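PDB 3OYR: trans-isoprenyl diphosphate synthase from Caulobacter crescentus, which probably condenses isopentenyl diphosphate units onto farnesyl diphosphate to make all-trans-octaprenyl diphosphate, the precursor of the isoprenoid quinone side chain. Local coordinates for residues E32-G37 / M72-A77; A57-A62 / L122-A127; I265-P270 / I298-L303; K316-L321 / L336-V341. All coordinates share one frame; numbering follows the deposited sequence.

Interaction 1 (E32-G37 / M72-A77); sequences EADMAG and MTVAAA
V74 reaches across to D34 with both methyls, which rest against its CB as the two side chains cross at a slant: CG1 of V74 lies 3.7 Å from D34 CB, and CG2 of V74 lies 3.9 Å from the same carbon. This is the close half of the contact, set where the two helices come nearest, the CA atoms of D34 and V74 being 6.9 Å apart. With CG1 anti to the backbone N (chi1 167°), the isopropyl group of V74 spreads its branches along helix 25-45 and presents CG2 to M35 as well. That second meeting is looser: M35 SD approaches CG2 of V74 at 4.1 Å, at the end of a chain bent at both chi2 and chi3. The polar end of D34 is not held by the valine, although D34 OD2 passes V74 CG1 at 3.7 Å; OD1 takes a salt bridge from R78 and a hydrogen bond from Q88, so the buried carboxylate has polar partners beyond the contact. Cutting V74 back to an alanine removes both methyls, which would probably open a gap beside D34 CB and take away the M35 sulfur's contact with helix 68-79. All three residues are buried, whereas E32 and A33, the two residues just before D34, are exposed. W329 of helix 328-342 also packs on V74, placing the pair among the layered helices of the all-alpha isoprenoid synthase fold.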
loop_
_atom_site.group_PDB
_atom_site.type_symbol
_atom_site.label_atom_id
_atom_site.label_comp_id
_atom_site.label_asym_id
_atom_site.label_seq_id
_atom_site.Cartn_x
_atom_site.Cartn_y
_atom_site.Cartn_z
ATOM N N GLU B 32 5.214 -6.598 -27.422
ATOM C CA GLU B 32 3.820 -6.487 -27.838
ATOM C C GLU B 32 2.962 -7.682 -27.443
ATOM O O GLU B 32 1.945 -7.503 -26.778
ATOM C CB GLU B 32 3.748 -6.244 -29.355
ATOM C CG GLU B 32 2.351 -5.942 -29.890
ATOM C CD GLU B 32 2.361 -5.492 -31.357
ATOM O OE1 GLU B 32 3.309 -5.843 -32.101
ATOM O OE2 GLU B 32 1.415 -4.778 -31.761
ATOM N N ALA B 33 3.386 -8.890 -27.819
ATOM C CA ALA B 33 2.600 -10.086 -27.559
ATOM C C ALA B 33 2.500 -10.406 -26.054
ATOM O O ALA B 33 1.511 -10.980 -25.601
ATOM C CB ALA B 33 3.155 -11.297 -28.351
ATOM N N ASP B 34 3.522 -10.052 -25.286
ATOM C CA ASP B 34 3.462 -10.250 -23.846
ATOM C C ASP B 34 2.663 -9.163 -23.145
ATOM O O ASP B 34 1.963 -9.433 -22.173
ATOM C CB ASP B 34 4.871 -10.335 -23.269
ATOM C CG ASP B 34 5.551 -11.641 -23.630
ATOM O OD1 ASP B 34 4.953 -12.719 -23.415
ATOM O OD2 ASP B 34 6.687 -11.592 -24.134
ATOM N N MET B 35 2.773 -7.933 -23.636
ATOM C CA MET B 35 2.049 -6.825 -23.034
ATOM C C MET B 35 0.543 -6.863 -23.230
ATOM O O MET B 35 -0.204 -6.250 -22.461
ATOM C CB MET B 35 2.599 -5.494 -23.514
ATOM C CG MET B 35 3.952 -5.109 -22.848
ATOM S SD MET B 35 4.035 -5.064 -21.040
ATOM C CE MET B 35 3.089 -3.581 -20.696
ATOM N N ALA B 36 0.086 -7.536 -24.276
ATOM C CA ALA B 36 -1.342 -7.735 -24.442
ATOM C C ALA B 36 -1.841 -8.617 -23.301
ATOM O O ALA B 36 -2.877 -8.330 -22.741
ATOM C CB ALA B 36 -1.687 -8.321 -25.833
ATOM N N GLY B 37 -1.083 -9.651 -22.937
ATOM C CA GLY B 37 -1.397 -10.443 -21.751
ATOM C C GLY B 37 -1.372 -9.660 -20.438
ATOM O O GLY B 37 -2.235 -9.854 -19.569
ATOM N N MET B 72 10.077 -3.900 -18.580
ATOM C CA MET B 72 11.355 -4.418 -18.096
ATOM C C MET B 72 11.231 -5.826 -17.521
ATOM O O MET B 72 12.110 -6.645 -17.750
ATOM C CB MET B 72 12.021 -3.440 -17.129
ATOM C CG MET B 72 12.715 -2.324 -17.879
ATOM S SD MET B 72 13.042 -0.882 -16.868
ATOM C CE MET B 72 14.142 -1.664 -15.666
ATOM N N THR B 73 10.135 -6.109 -16.817
ATOM C CA THR B 73 9.858 -7.462 -16.361
ATOM C C THR B 73 9.778 -8.391 -17.570
ATOM O O THR B 73 10.408 -9.461 -17.578
ATOM C CB THR B 73 8.528 -7.543 -15.572
ATOM O OG1 THR B 73 8.580 -6.661 -14.450
ATOM C CG2 THR B 73 8.250 -8.991 -15.089
ATOM N N VAL B 74 9.016 -7.983 -18.584
ATOM C CA VAL B 74 8.899 -8.763 -19.826
ATOM C C VAL B 74 10.276 -8.964 -20.490
ATOM O O VAL B 74 10.698 -10.099 -20.740
ATOM C CB VAL B 74 7.865 -8.143 -20.815
ATOM C CG1 VAL B 74 8.022 -8.783 -22.196
ATOM C CG2 VAL B 74 6.447 -8.335 -20.280
ATOM N N ALA B 75 10.981 -7.866 -20.731
ATOM C CA ALA B 75 12.347 -7.938 -21.300
ATOM C C ALA B 75 13.311 -8.850 -20.530
ATOM O O ALA B 75 14.051 -9.651 -21.139
ATOM C CB ALA B 75 12.948 -6.537 -21.450
ATOM N N ALA B 76 13.279 -8.755 -19.198
ATOM C CA ALA B 76 14.177 -9.539 -18.360
ATOM C C ALA B 76 13.850 -11.011 -18.440
ATOM O O ALA B 76 14.756 -11.841 -18.473
ATOM C CB ALA B 76 14.112 -9.081 -16.916
ATOM N N ALA B 77 12.556 -11.331 -18.471
ATOM C CA ALA B 77 12.129 -12.731 -18.558
ATOM C C ALA B 77 12.533 -13.395 -19.883
ATOM O O ALA B 77 13.033 -14.537 -19.904
ATOM C CB ALA B 77 10.618 -12.846 -18.316
#

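Interaction 2 (A57-A62 / L122-A127)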
loop_
_atom_site.group_PDB
_atom_site.type_symbol
_atom_site.label_atom_id
_atom_site.label_comp_id
_atom_site.label_asym_id
_atom_site.label_seq_id
_atom_site.Cartn_x
_atom_site.Cartn_y
_atom_site.Cartn_z
ATOM N N ALA B 57 -9.275 3.893 -10.454
ATOM C CA ALA B 57 -8.138 3.177 -11.024
ATOM C C ALA B 57 -7.979 3.389 -12.530
ATOM O O ALA B 57 -6.878 3.717 -13.002
ATOM C CB ALA B 57 -8.239 1.691 -10.708
ATOM N N GLU B 58 -9.067 3.209 -13.281
ATOM C CA GLU B 58 -9.034 3.411 -14.731
ATOM C C GLU B 58 -8.782 4.865 -15.112
ATOM O O GLU B 58 -8.182 5.128 -16.145
ATOM C CB GLU B 58 -10.312 2.909 -15.425
ATOM C CG GLU B 58 -10.096 2.537 -16.902
ATOM C CD GLU B 58 -11.313 2.794 -17.782
ATOM O OE1 GLU B 58 -12.379 2.194 -17.526
ATOM O OE2 GLU B 58 -11.195 3.584 -18.747
ATOM N N HIS B 59 -9.216 5.806 -14.276
ATOM C CA HIS B 59 -8.924 7.213 -14.533
ATOM C C HIS B 59 -7.398 7.396 -14.657
ATOM O O HIS B 59 -6.933 8.057 -15.583
ATOM C CB HIS B 59 -9.515 8.095 -13.438
ATOM C CG HIS B 59 -9.112 9.540 -13.523
ATOM N ND1 HIS B 59 -9.847 10.479 -14.218
ATOM C CD2 HIS B 59 -8.072 10.213 -12.973
ATOM C CE1 HIS B 59 -9.270 11.661 -14.107
ATOM N NE2 HIS B 59 -8.186 11.527 -13.363
ATOM N N LEU B 60 -6.634 6.757 -13.763
ATOM C CA LEU B 60 -5.170 6.820 -13.807
ATOM C C LEU B 60 -4.511 5.889 -14.841
ATOM O O LEU B 60 -3.661 6.337 -15.626
ATOM C CB LEU B 60 -4.571 6.596 -12.411
ATOM C CG LEU B 60 -3.044 6.749 -12.277
ATOM C CD1 LEU B 60 -2.545 8.042 -12.911
ATOM C CD2 LEU B 60 -2.627 6.722 -10.827
ATOM N N ILE B 61 -4.896 4.614 -14.830
ATOM C CA ILE B 61 -4.291 3.609 -15.677
ATOM C C ILE B 61 -4.550 3.868 -17.170
ATOM O O ILE B 61 -3.606 3.887 -17.969
ATOM C CB ILE B 61 -4.717 2.178 -15.253
ATOM C CG1 ILE B 61 -4.225 1.852 -13.830
ATOM C CG2 ILE B 61 -4.205 1.144 -16.255
ATOM C CD1 ILE B 61 -5.002 0.667 -13.137
ATOM N N ALA B 62 -5.811 4.097 -17.541
ATOM C CA ALA B 62 -6.158 4.400 -18.940
ATOM C C ALA B 62 -5.660 5.771 -19.433
ATOM O O ALA B 62 -5.587 5.989 -20.645
ATOM C CB ALA B 62 -7.683 4.232 -19.199
ATOM N N LEU B 122 -8.267 14.870 -6.478
ATOM C CA LEU B 122 -9.037 16.105 -6.636
ATOM C C LEU B 122 -10.479 15.836 -7.084
ATOM O O LEU B 122 -11.345 16.702 -6.947
ATOM C CB LEU B 122 -8.324 17.080 -7.588
ATOM C CG LEU B 122 -7.042 17.753 -7.067
ATOM C CD1 LEU B 122 -6.331 18.543 -8.172
ATOM C CD2 LEU B 122 -7.314 18.653 -5.866
ATOM N N ILE B 123 -10.725 14.636 -7.611
ATOM C CA ILE B 123 -12.051 14.209 -8.044
ATOM C C ILE B 123 -12.747 13.355 -6.974
ATOM O O ILE B 123 -13.918 13.575 -6.650
ATOM C CB ILE B 123 -11.967 13.412 -9.375
ATOM C CG1 ILE B 123 -11.372 14.264 -10.498
ATOM C CG2 ILE B 123 -13.324 12.837 -9.774
ATOM C CD1 ILE B 123 -12.061 15.633 -10.703
ATOM N N TRP B 124 -12.023 12.383 -6.426
ATOM C CA TRP B 124 -12.607 11.423 -5.488
ATOM C C TRP B 124 -12.218 11.690 -4.041
ATOM O O TRP B 124 -12.796 11.105 -3.124
ATOM C CB TRP B 124 -12.224 10.001 -5.880
ATOM C CG TRP B 124 -12.932 9.482 -7.089
ATOM C CD1 TRP B 124 -14.168 8.900 -7.122
ATOM C CD2 TRP B 124 -12.445 9.469 -8.440
ATOM N NE1 TRP B 124 -14.486 8.533 -8.403
ATOM C CE2 TRP B 124 -13.447 8.869 -9.235
ATOM C CE3 TRP B 124 -11.262 9.907 -9.055
ATOM C CZ2 TRP B 124 -13.308 8.698 -10.624
ATOM C CZ3 TRP B 124 -11.119 9.738 -10.443
ATOM C CH2 TRP B 124 -12.141 9.140 -11.207
ATOM N N GLY B 125 -11.247 12.579 -3.834
ATOM C CA GLY B 125 -10.762 12.878 -2.487
ATOM C C GLY B 125 -9.472 12.143 -2.172
ATOM O O GLY B 125 -9.166 11.113 -2.789
ATOM N N GLY B 126 -8.734 12.670 -1.201
ATOM C CA GLY B 126 -7.470 12.096 -0.747
ATOM C C GLY B 126 -7.646 10.710 -0.159
ATOM O O GLY B 126 -6.878 9.797 -0.476
ATOM N N ALA B 127 -8.669 10.543 0.671
ATOM C CA ALA B 127 -8.899 9.271 1.357
ATOM C C ALA B 127 -9.112 8.136 0.363
ATOM O O ALA B 127 -8.440 7.092 0.462
ATOM C CB ALA B 127 -10.078 9.379 2.323
#
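The backbones stay well apart where H59 faces W124: the nearest CA atoms, those of H59 and I123, are 10.0 Å from each other, and the gap between the C-terminal part of helix 52-61 and the loop leading into helix 126-147 is bridged by two aromatic rings. They form a T-shaped (edge-to-face) pair, with the edge of the indole directed at the face of the imidazole; the centroids of the H59 ring and the six-membered W124 ring are 5.3 Å apart and the planes stand at 74°. The touching edge is the CZ3-CH2 bond. W124 CZ3 sits 3.7 Å from H59 CG, over the imidazole but displaced toward its rim, while W124 CH2 comes to 3.6 Å from H59 CB. The trans chi1 of H59 (172°) swings its ring off the helix toward the loop. Within that loop, I123 CG2 lies 3.6 Å above one face of the indole plane, so the tryptophan is packed by its own neighbour as well as by the histidine. NE2 of H59 is hydrogen-bonded to the carbonyl O of V118, which would tend to fix the rotation of the ring. The pair lies at the protein surface, with A55 and L56 of helix 52-61 also touching W124, and strand 117-118 joined to the same helix through V118; close by, G126 makes backbone hydrogen bonds to the second subunit.

Interaction 3 (I265-P270 / I298-L303)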
loop_
_atom_site.group_PDB
_atom_site.type_symbol
_atom_site.label_atom_id
_atom_site.label_comp_id
_atom_site.label_asym_id
_atom_site.label_seq_id
_atom_site.Cartn_x
_atom_site.Cartn_y
_atom_site.Cartn_z
ATOM N N ILE B 265 22.505 25.896 -6.649
ATOM C CA ILE B 265 22.864 26.611 -5.422
ATOM C C ILE B 265 24.393 26.665 -5.270
ATOM O O ILE B 265 24.951 27.724 -4.966
ATOM C CB ILE B 265 22.183 25.986 -4.163
ATOM C CG1 ILE B 265 20.681 26.301 -4.148
ATOM C CG2 ILE B 265 22.829 26.482 -2.867
ATOM C CD1 ILE B 265 19.901 25.533 -3.093
ATOM N N ALA B 266 25.053 25.540 -5.540
ATOM C CA ALA B 266 26.510 25.434 -5.450
ATOM C C ALA B 266 27.279 26.278 -6.478
ATOM O O ALA B 266 28.386 26.733 -6.186
ATOM C CB ALA B 266 26.950 23.967 -5.508
ATOM N N ARG B 267 26.713 26.489 -7.666
ATOM C CA ARG B 267 27.358 27.361 -8.659
ATOM C C ARG B 267 27.004 28.841 -8.453
ATOM O O ARG B 267 27.726 29.713 -8.934
ATOM C CB ARG B 267 27.032 26.968 -10.116
ATOM C CG ARG B 267 26.365 25.628 -10.332
ATOM C CD ARG B 267 27.328 24.492 -10.639
ATOM N NE ARG B 267 27.330 24.180 -12.068
ATOM C CZ ARG B 267 27.558 22.976 -12.591
ATOM N NH1 ARG B 267 27.539 22.817 -13.910
ATOM N NH2 ARG B 267 27.801 21.931 -11.803
ATOM N N SER B 268 25.908 29.113 -7.737
ATOM C CA SER B 268 25.295 30.460 -7.667
ATOM C C SER B 268 26.064 31.538 -6.904
ATOM O O SER B 268 25.790 32.735 -7.063
ATOM C CB SER B 268 23.867 30.378 -7.111
ATOM O OG SER B 268 22.927 30.148 -8.146
ATOM N N GLY B 269 27.014 31.113 -6.073
ATOM C CA GLY B 269 27.810 32.031 -5.266
ATOM C C GLY B 269 27.034 32.598 -4.088
ATOM O O GLY B 269 25.954 32.097 -3.754
ATOM N N PRO B 270 27.575 33.656 -3.451
ATOM C CA PRO B 270 26.946 34.228 -2.257
ATOM C C PRO B 270 25.696 35.061 -2.545
ATOM O O PRO B 270 24.872 35.246 -1.651
ATOM C CB PRO B 270 28.049 35.118 -1.673
ATOM C CG PRO B 270 28.900 35.493 -2.839
ATOM C CD PRO B 270 28.841 34.336 -3.796
ATOM N N ILE B 298 19.129 26.152 -15.477
ATOM C CA ILE B 298 19.611 25.937 -16.853
ATOM C C ILE B 298 20.959 26.634 -17.036
ATOM O O ILE B 298 21.969 25.985 -17.326
ATOM C CB ILE B 298 18.609 26.407 -17.949
ATOM C CG1 ILE B 298 17.284 25.634 -17.856
ATOM C CG2 ILE B 298 19.221 26.241 -19.361
ATOM C CD1 ILE B 298 16.184 26.096 -18.836
ATOM N N GLY B 299 20.964 27.945 -16.814
ATOM C CA GLY B 299 22.136 28.782 -17.046
ATOM C C GLY B 299 23.410 28.416 -16.309
ATOM O O GLY B 299 24.502 28.498 -16.879
ATOM N N SER B 300 23.275 27.992 -15.053
ATOM C CA SER B 300 24.430 27.552 -14.269
ATOM C C SER B 300 24.976 26.188 -14.715
ATOM O O SER B 300 25.963 25.705 -14.161
ATOM C CB SER B 300 24.094 27.514 -12.778
ATOM O OG SER B 300 23.115 26.524 -12.515
ATOM N N GLY B 301 24.333 25.572 -15.708
ATOM C CA GLY B 301 24.735 24.252 -16.207
ATOM C C GLY B 301 24.342 23.115 -15.277
ATOM O O GLY B 301 24.803 21.982 -15.448
ATOM N N ALA B 302 23.486 23.419 -14.300
ATOM C CA ALA B 302 23.095 22.468 -13.264
ATOM C C ALA B 302 22.194 21.384 -13.820
ATOM O O ALA B 302 22.281 20.237 -13.396
ATOM C CB ALA B 302 22.417 23.170 -12.126
ATOM N N LEU B 303 21.329 21.761 -14.759
ATOM C CA LEU B 303 20.545 20.811 -15.532
ATOM C C LEU B 303 21.459 19.867 -16.324
ATOM O O LEU B 303 21.243 18.651 -16.326
ATOM C CB LEU B 303 19.581 21.551 -16.459
ATOM C CG LEU B 303 18.414 20.795 -17.116
ATOM C CD1 LEU B 303 17.156 21.648 -17.091
ATOM C CD2 LEU B 303 18.729 20.336 -18.550
#
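R267, near the C-terminal end of helix 259-267, sends its side chain to the S300 carbonyl in the Schellman motif that closes helix 287-299. The motif is recognised by G301, whose positive phi follows the last helical turn and whose N is bonded to I298 O at 2.9 Å; the bond between the backbones of L303 and I297 also lies at this junction. G301 is at the same time the N-cap position of helix 302-320, so the arginine meets the tight turn between two consecutive helices. The main bond runs from R267 NE to S300 O at 2.9 Å, with an N-H...O angle of 148°. It is bent rather than straight, and the donor is tilted 26° from the carbonyl plane. A second, weak bond reaches the same oxygen from R267 NH1 at 3.3 Å, so one acceptor is shared by two donors of one guanidinium group. NH1 is also near the carbonyl O of G301, but the angle is too poor for a hydrogen bond there. Bends in the arginine chain at chi2 (-94°) and again at chi3 carry NE to S300 O. The hydroxyl of S300 looks back instead, bonded to L296 O in its own helix, and that of S268 does likewise with A264 O. Each serine thus satisfies its side chain locally, leaving the arginine to make the polar link between the segments. Beside that link the aliphatic part of the arginine packs on the serine, R267 CG lying 3.8 Å from S300 CB.

Interaction 4 (K316-L321 / L336-V341); sequences KAKAAL and LADFAV
K318 lays the start of its side chain over the methyl of A337, with K318 CG 3.7 Å from A337 CB, before its amino end goes on to D338. The bend at chi3 (97°) turns the outer part of the chain toward the carboxylate, and the two side chains cross at about a right angle. There K318 NZ donates to D338 OD2 at 2.8 Å in a salt bridge. The nitrogen meets OD2 on its syn side, 20° out of the carboxylate plane. D338 OD1 takes a weak bond of 3.2 Å from the same NZ, so both carboxylate oxygens face one ammonium group, though unequally. The backbones that carry this pair are neighbouring antiparallel helices, 302-320 and 328-342, which form a helical hairpin of the all-alpha isoprenoid synthase fold: the axes of the short segments run at 170° to each other and approach to 9.8 Å. Small residues face each other where the segments come nearest, the CA atoms of A317 and A337 being 6.5 Å apart and their CB atoms 4.3 Å. Shortening K318 to an alanine would probably deprive the D338 carboxylate of this ammonium partner and uncover the A337 methyl. The contact grades from buried to partly exposed: A317 and A337 are buried, with Y220 of helix 211-238 touching A317, while the ion pair lies toward the partly exposed side. Other residues extend that side, E334 packing on K318 one turn before D338, and K20 of the N-terminal loop on D338 itself.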
loop_
_atom_site.group_PDB
_atom_site.type_symbol
_atom_site.label_atom_id
_atom_site.label_comp_id
_atom_site.label_asym_id
_atom_site.label_seq_id
_atom_site.Cartn_x
_atom_site.Cartn_y
_atom_site.Cartn_z
ATOM N N LYS B 316 26.349 2.454 -16.935
ATOM C CA LYS B 316 26.423 1.357 -15.965
ATOM C C LYS B 316 25.316 0.335 -16.267
ATOM O O LYS B 316 25.557 -0.874 -16.264
ATOM C CB LYS B 316 26.301 1.885 -14.527
ATOM C CG LYS B 316 27.542 2.622 -13.987
ATOM C CD LYS B 316 27.228 3.337 -12.683
ATOM C CE LYS B 316 28.465 4.015 -12.088
ATOM N NZ LYS B 316 29.073 3.237 -10.968
ATOM N N ALA B 317 24.104 0.829 -16.566
ATOM C CA ALA B 317 22.992 -0.081 -16.940
ATOM C C ALA B 317 23.322 -0.915 -18.185
ATOM O O ALA B 317 23.128 -2.132 -18.182
ATOM C CB ALA B 317 21.666 0.673 -17.121
ATOM N N LYS B 318 23.861 -0.264 -19.218
ATOM C CA LYS B 318 24.243 -0.967 -20.436
ATOM C C LYS B 318 25.368 -1.982 -20.175
ATOM O O LYS B 318 25.309 -3.091 -20.665
ATOM C CB LYS B 318 24.639 0.006 -21.535
ATOM C CG LYS B 318 23.555 0.980 -21.931
ATOM C CD LYS B 318 24.119 2.132 -22.733
ATOM C CE LYS B 318 23.966 1.899 -24.216
ATOM N NZ LYS B 318 24.289 3.129 -24.998
ATOM N N ALA B 319 26.355 -1.607 -19.365
ATOM C CA ALA B 319 27.466 -2.495 -19.041
ATOM C C ALA B 319 27.024 -3.661 -18.165
ATOM O O ALA B 319 27.597 -4.750 -18.250
ATOM C CB ALA B 319 28.657 -1.698 -18.384
ATOM N N ALA B 320 26.001 -3.446 -17.336
ATOM C CA ALA B 320 25.408 -4.550 -16.548
ATOM C C ALA B 320 24.918 -5.763 -17.366
ATOM O O ALA B 320 24.833 -6.872 -16.842
ATOM C CB ALA B 320 24.299 -4.035 -15.661
ATOM N N LEU B 321 24.601 -5.553 -18.642
ATOM C CA LEU B 321 24.109 -6.639 -19.520
ATOM C C LEU B 321 25.182 -7.398 -20.321
ATOM O O LEU B 321 24.850 -8.315 -21.083
ATOM C CB LEU B 321 23.057 -6.103 -20.481
ATOM C CG LEU B 321 21.826 -5.437 -19.860
ATOM C CD1 LEU B 321 20.988 -4.867 -20.975
ATOM C CD2 LEU B 321 21.025 -6.436 -19.037
ATOM N N LEU B 336 16.795 1.547 -24.271
ATOM C CA LEU B 336 15.982 2.087 -23.168
ATOM C C LEU B 336 16.829 2.883 -22.168
ATOM O O LEU B 336 16.393 3.929 -21.660
ATOM C CB LEU B 336 15.202 0.972 -22.454
ATOM C CG LEU B 336 14.409 1.329 -21.186
ATOM C CD1 LEU B 336 13.194 2.215 -21.530
ATOM C CD2 LEU B 336 13.963 0.090 -20.442
ATOM N N ALA B 337 18.037 2.389 -21.897
ATOM C CA ALA B 337 18.988 3.079 -21.019
ATOM C C ALA B 337 19.311 4.499 -21.505
ATOM O O ALA B 337 19.306 5.439 -20.715
ATOM C CB ALA B 337 20.266 2.237 -20.851
ATOM N N ASP B 338 19.552 4.647 -22.809
ATOM C CA ASP B 338 19.770 5.958 -23.424
ATOM C C ASP B 338 18.516 6.794 -23.414
ATOM O O ASP B 338 18.561 8.025 -23.209
ATOM C CB ASP B 338 20.304 5.782 -24.861
ATOM C CG ASP B 338 21.740 5.264 -24.885
ATOM O OD1 ASP B 338 22.465 5.456 -23.877
ATOM O OD2 ASP B 338 22.143 4.652 -25.889
ATOM N N PHE B 339 17.380 6.123 -23.632
ATOM C CA PHE B 339 16.092 6.789 -23.614
ATOM C C PHE B 339 15.765 7.370 -22.241
ATOM O O PHE B 339 15.229 8.477 -22.146
ATOM C CB PHE B 339 14.966 5.858 -24.082
ATOM C CG PHE B 339 13.621 6.519 -24.101
ATOM C CD1 PHE B 339 13.281 7.395 -25.126
ATOM C CD2 PHE B 339 12.701 6.289 -23.085
ATOM C CE1 PHE B 339 12.032 8.012 -25.152
ATOM C CE2 PHE B 339 11.451 6.913 -23.098
ATOM C CZ PHE B 339 11.116 7.763 -24.136
ATOM N N ALA B 340 16.084 6.624 -21.182
ATOM C CA ALA B 340 15.909 7.126 -19.813
ATOM C C ALA B 340 16.514 8.523 -19.611
ATOM O O ALA B 340 15.905 9.368 -18.967
ATOM C CB ALA B 340 16.459 6.136 -18.797
ATOM N N VAL B 341 17.689 8.761 -20.195
ATOM C CA VAL B 341 18.380 10.049 -20.112
ATOM C C VAL B 341 17.868 11.065 -21.149
ATOM O O VAL B 341 17.688 12.243 -20.827
ATOM C CB VAL B 341 19.913 9.863 -20.265
ATOM C CG1 VAL B 341 20.650 11.174 -20.101
ATOM C CG2 VAL B 341 20.422 8.848 -19.239
#

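Overall arrangement
Interactions 1 and 2 alternate along the chain, since 57-62 falls between 32-37 and 72-77; their centres are 26 Å apart and their nearest atoms about 10 Å. Interactions 3 and 4 follow in series and share helix 302-320, near its start in one case and its end in the other, with centres 27 Å apart. Interaction 4 touches interaction 1 directly: M72 CG packs on L336 CD2 at 3.7 Å, joining helix 68-79 to the C-terminal helix 328-342. Interactions 1 and 3 lie on opposite sides of the chain's centre, 41 Å between centres. The contacts pin helices to one another at separate places in the all-helical fold, none of them at the annotated metal and diphosphate sites.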